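Local coordinates for Protease/Reverse transcriptase/ribonuclease H (Eastern chimpanzee simian foamy virus, PDB 7KSF), which combines an aspartic protease domain with reverse transcriptase and ribonuclease H in one polyprotein chain, and probably copies the viral RNA genome into DNA, at residues I238-A250 and D310-H322. The protein carries 1 engineered substitution. Numbering follows the deposited sequence.
Sequences IVRQKYKTTLDLA and DDIYLSHDDPKEH
Strands 243-249 and 311-316 run antiparallel, their axes 4.7 Å apart. Thr245 with Leu314 is a hydrogen-bonded pair: Thr245 N to Leu314 O is 2.9 Å. The return bond, Leu314 N to Thr245 O, is 3.0 Å. The bonds of Leu247 with Ile312 are weak.

Thr245, Tyr243 and Leu247 share one face with Ile312, Leu314 and His316. His322, in the first turn of helix 319-336, reaches back to this face. Its CG lies anti to the backbone N (chi1 -171°), and the edge of its ring meets Thr245, with His322 NE2 2.6 Å from Thr245 OG1 in a hydrogen bond. Either atom could donate. Thr245 OG1 also accepts from Gly348 N. Tyr243 CB packs near His322 CD2, while Pro319 CG meets the edge of the Tyr243 ring, 3.4 Å from Tyr243 CE1.

On the other face, Tyr313 lies alongside Lys244, with Tyr313 OH 3.3 Å from Lys244 CG. The amine of Lys244 goes on to Lys350 O and Gly363 O. Ser315 OG ties down two points of the 238-250 backbone: it accepts from Gln241 N at 2.6 Å and donates to Tyr243 O, approaching from above the carbonyl plane.

At the far end Asp248, Asp310 and Asp311 gather their carboxylates. The planes of Asp248 and Asp310 stand 79° apart. Asp310 and Asp311 end a Tyr-Val-Asp-Asp sequence. The pairing brings three carboxylates together, consistent with the catalytic metal site in the palm of related polymerases, though no metal is bound here in this model. A single hydroxyl-imidazole bond ties the sheet to helix 319-336.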
# COMPACT_ATOMS: atom_id res chain seq x y z
N ILE A 238 -18.63 3.67 1.08
CA ILE A 238 -18.03 2.68 1.97
C ILE A 238 -18.78 2.66 3.30
O ILE A 238 -19.53 3.57 3.65
CB ILE A 238 -16.54 2.97 2.20
CG1 ILE A 238 -16.38 4.32 2.89
CG2 ILE A 238 -15.79 2.93 0.89
CD1 ILE A 238 -14.96 4.68 3.20
N VAL A 239 -18.58 1.57 4.05
CA VAL A 239 -19.18 1.38 5.36
C VAL A 239 -18.09 0.85 6.28
O VAL A 239 -17.71 -0.32 6.17
CB VAL A 239 -20.38 0.42 5.34
CG1 VAL A 239 -20.91 0.20 6.76
CG2 VAL A 239 -21.48 0.94 4.44
N ARG A 240 -17.63 1.68 7.22
CA ARG A 240 -16.57 1.26 8.17
C ARG A 240 -17.20 0.64 9.43
O ARG A 240 -17.85 1.39 10.19
CB ARG A 240 -15.68 2.45 8.54
CG ARG A 240 -14.24 2.33 8.05
CD ARG A 240 -13.69 3.65 7.55
NE ARG A 240 -14.40 4.80 8.10
CZ ARG A 240 -13.81 5.89 8.57
NH1 ARG A 240 -12.49 5.99 8.56
NH2 ARG A 240 -14.55 6.88 9.05
N GLN A 241 -17.03 -0.67 9.62
CA GLN A 241 -17.57 -1.36 10.79
C GLN A 241 -16.46 -1.70 11.77
O GLN A 241 -15.42 -1.03 11.80
CB GLN A 241 -18.33 -2.62 10.37
CG GLN A 241 -19.45 -2.38 9.37
CD GLN A 241 -20.80 -2.16 10.03
OE1 GLN A 241 -21.44 -3.10 10.49
NE2 GLN A 241 -21.24 -0.90 10.09
N LYS A 242 -16.67 -2.72 12.60
CA LYS A 242 -15.70 -3.06 13.63
C LYS A 242 -14.40 -3.57 13.01
O LYS A 242 -13.35 -2.94 13.14
CB LYS A 242 -16.29 -4.10 14.59
CG LYS A 242 -15.40 -4.39 15.79
CD LYS A 242 -16.09 -5.34 16.75
CE LYS A 242 -15.20 -5.73 17.92
NZ LYS A 242 -15.83 -6.81 18.75
N TYR A 243 -14.46 -4.70 12.32
CA TYR A 243 -13.29 -5.28 11.68
C TYR A 243 -13.29 -4.94 10.19
O TYR A 243 -14.35 -4.78 9.57
CB TYR A 243 -13.25 -6.80 11.86
CG TYR A 243 -13.37 -7.26 13.29
CD1 TYR A 243 -14.58 -7.66 13.81
CD2 TYR A 243 -12.26 -7.28 14.12
CE1 TYR A 243 -14.70 -8.08 15.12
CE2 TYR A 243 -12.36 -7.70 15.44
CZ TYR A 243 -13.58 -8.10 15.93
OH TYR A 243 -13.69 -8.51 17.24
N LYS A 244 -12.09 -4.83 9.63
CA LYS A 244 -11.92 -4.51 8.22
C LYS A 244 -10.93 -5.49 7.60
O LYS A 244 -9.92 -5.84 8.22
CB LYS A 244 -11.43 -3.08 8.03
CG LYS A 244 -12.42 -2.04 8.54
CD LYS A 244 -11.72 -0.92 9.27
CE LYS A 244 -12.72 -0.06 10.02
NZ LYS A 244 -12.03 0.92 10.90
N THR A 245 -11.23 -5.93 6.38
CA THR A 245 -10.45 -6.96 5.70
C THR A 245 -10.25 -6.58 4.24
O THR A 245 -11.21 -6.22 3.56
CB THR A 245 -11.16 -8.32 5.78
OG1 THR A 245 -11.26 -8.72 7.16
CG2 THR A 245 -10.39 -9.37 5.00
N THR A 246 -9.01 -6.68 3.77
CA THR A 246 -8.68 -6.45 2.38
C THR A 246 -7.94 -7.67 1.83
O THR A 246 -7.07 -8.23 2.50
CB THR A 246 -7.83 -5.19 2.21
OG1 THR A 246 -7.29 -5.15 0.88
CG2 THR A 246 -6.69 -5.17 3.20
N LEU A 247 -8.31 -8.07 0.61
CA LEU A 247 -7.74 -9.24 -0.04
C LEU A 247 -7.18 -8.83 -1.40
O LEU A 247 -7.93 -8.38 -2.26
CB LEU A 247 -8.78 -10.34 -0.23
CG LEU A 247 -9.31 -10.99 1.04
CD1 LEU A 247 -10.42 -11.95 0.69
CD2 LEU A 247 -8.18 -11.71 1.76
N ASP A 248 -5.88 -9.00 -1.58
CA ASP A 248 -5.23 -8.66 -2.83
C ASP A 248 -5.30 -9.85 -3.78
O ASP A 248 -4.91 -10.97 -3.42
CB ASP A 248 -3.78 -8.25 -2.59
CG ASP A 248 -3.04 -7.94 -3.88
OD1 ASP A 248 -3.70 -7.53 -4.86
OD2 ASP A 248 -1.80 -8.10 -3.91
N LEU A 249 -5.80 -9.61 -4.99
CA LEU A 249 -5.86 -10.66 -5.99
C LEU A 249 -4.53 -10.76 -6.74
O LEU A 249 -3.71 -9.84 -6.72
CB LEU A 249 -7.01 -10.41 -6.97
CG LEU A 249 -8.40 -10.35 -6.32
CD1 LEU A 249 -9.49 -10.13 -7.36
CD2 LEU A 249 -8.68 -11.60 -5.51
N ALA A 250 -4.32 -11.89 -7.41
CA ALA A 250 -3.05 -12.18 -8.07
C ALA A 250 -3.15 -11.83 -9.56
O ALA A 250 -3.16 -12.70 -10.43
CB ALA A 250 -2.67 -13.64 -7.86
N ASP A 310 -7.49 -5.01 -8.17
CA ASP A 310 -7.23 -6.25 -7.45
C ASP A 310 -7.81 -6.30 -6.03
O ASP A 310 -8.32 -7.33 -5.59
CB ASP A 310 -5.72 -6.52 -7.40
CG ASP A 310 -4.95 -5.42 -6.71
OD1 ASP A 310 -5.59 -4.45 -6.25
OD2 ASP A 310 -3.71 -5.51 -6.64
N ASP A 311 -7.72 -5.18 -5.32
CA ASP A 311 -8.18 -5.07 -3.94
C ASP A 311 -9.68 -5.25 -3.70
O ASP A 311 -10.52 -4.81 -4.49
CB ASP A 311 -7.73 -3.74 -3.33
CG ASP A 311 -6.22 -3.58 -3.36
OD1 ASP A 311 -5.52 -4.55 -3.70
OD2 ASP A 311 -5.73 -2.48 -3.03
N ILE A 312 -10.01 -5.89 -2.58
CA ILE A 312 -11.39 -6.14 -2.17
C ILE A 312 -11.58 -5.66 -0.73
O ILE A 312 -10.69 -5.80 0.11
CB ILE A 312 -11.75 -7.63 -2.26
CG1 ILE A 312 -11.55 -8.14 -3.69
CG2 ILE A 312 -13.18 -7.86 -1.81
CD1 ILE A 312 -11.93 -9.59 -3.89
N TYR A 313 -12.74 -5.07 -0.44
CA TYR A 313 -13.03 -4.56 0.90
C TYR A 313 -14.24 -5.20 1.58
O TYR A 313 -15.30 -5.34 0.97
CB TYR A 313 -13.20 -3.04 0.84
CG TYR A 313 -13.38 -2.39 2.20
CD1 TYR A 313 -14.64 -2.23 2.76
CD2 TYR A 313 -12.28 -1.93 2.92
CE1 TYR A 313 -14.80 -1.64 4.00
CE2 TYR A 313 -12.43 -1.33 4.15
CZ TYR A 313 -13.69 -1.19 4.69
OH TYR A 313 -13.85 -0.60 5.92
N LEU A 314 -14.07 -5.58 2.84
CA LEU A 314 -15.13 -6.19 3.63
C LEU A 314 -15.06 -5.63 5.03
O LEU A 314 -13.98 -5.60 5.63
CB LEU A 314 -15.01 -7.72 3.66
CG LEU A 314 -16.18 -8.41 4.34
CD1 LEU A 314 -17.50 -7.92 3.76
CD2 LEU A 314 -16.05 -9.92 4.19
N SER A 315 -16.20 -5.17 5.55
CA SER A 315 -16.24 -4.55 6.87
C SER A 315 -17.56 -4.92 7.53
O SER A 315 -18.62 -4.48 7.08
CB SER A 315 -16.07 -3.04 6.78
OG SER A 315 -16.00 -2.44 8.06
N HIS A 316 -17.50 -5.71 8.60
CA HIS A 316 -18.67 -6.08 9.37
C HIS A 316 -18.42 -5.81 10.85
O HIS A 316 -17.30 -5.99 11.34
CB HIS A 316 -19.05 -7.55 9.17
CG HIS A 316 -19.90 -7.80 7.96
ND1 HIS A 316 -19.39 -7.73 6.68
CD2 HIS A 316 -21.21 -8.11 7.83
CE1 HIS A 316 -20.36 -7.99 5.81
NE2 HIS A 316 -21.47 -8.23 6.49
N ASP A 317 -19.46 -5.36 11.55
CA ASP A 317 -19.32 -5.01 12.96
C ASP A 317 -19.34 -6.25 13.85
O ASP A 317 -18.58 -6.33 14.82
CB ASP A 317 -20.42 -4.03 13.36
CG ASP A 317 -21.82 -4.51 12.98
OD1 ASP A 317 -21.93 -5.38 12.09
OD2 ASP A 317 -22.80 -4.00 13.56
N ASP A 318 -20.20 -7.21 13.55
CA ASP A 318 -20.30 -8.41 14.36
C ASP A 318 -19.07 -9.29 14.12
O ASP A 318 -18.78 -9.63 12.97
CB ASP A 318 -21.58 -9.16 14.04
CG ASP A 318 -22.07 -10.00 15.19
OD1 ASP A 318 -21.23 -10.63 15.87
OD2 ASP A 318 -23.30 -10.04 15.42
N PRO A 319 -18.32 -9.67 15.17
CA PRO A 319 -17.13 -10.50 14.94
C PRO A 319 -17.46 -11.84 14.31
O PRO A 319 -16.68 -12.33 13.47
CB PRO A 319 -16.55 -10.67 16.35
CG PRO A 319 -17.07 -9.51 17.12
CD PRO A 319 -18.44 -9.24 16.57
N LYS A 320 -18.58 -12.46 14.67
CA LYS A 320 -18.92 -13.76 14.10
C LYS A 320 -19.40 -13.62 12.66
O LYS A 320 -19.12 -14.49 11.83
CB LYS A 320 -19.99 -14.45 14.96
CG LYS A 320 -21.37 -13.81 14.91
CD LYS A 320 -22.44 -14.70 15.53
CE LYS A 320 -23.83 -14.13 15.32
NZ LYS A 320 -24.20 -14.03 13.88
N GLU A 321 -20.11 -12.53 12.34
CA GLU A 321 -20.64 -12.36 11.00
C GLU A 321 -19.56 -11.98 10.00
O GLU A 321 -19.66 -12.33 8.82
CB GLU A 321 -21.75 -11.30 10.99
CG GLU A 321 -22.58 -11.29 9.71
CD GLU A 321 -23.44 -10.05 9.58
OE1 GLU A 321 -23.13 -9.04 10.25
OE2 GLU A 321 -24.43 -10.09 8.82
N HIS A 322 -18.52 -11.27 10.44
CA HIS A 322 -17.41 -10.95 9.55
C HIS A 322 -16.76 -12.21 9.01
O HIS A 322 -16.44 -12.29 7.82
CB HIS A 322 -16.39 -10.08 10.29
CG HIS A 322 -15.32 -9.51 9.40
ND1 HIS A 322 -15.59 -9.01 8.15
CD2 HIS A 322 -13.99 -9.37 9.59
CE1 HIS A 322 -14.47 -8.57 7.60
NE2 HIS A 322 -13.48 -8.78 8.46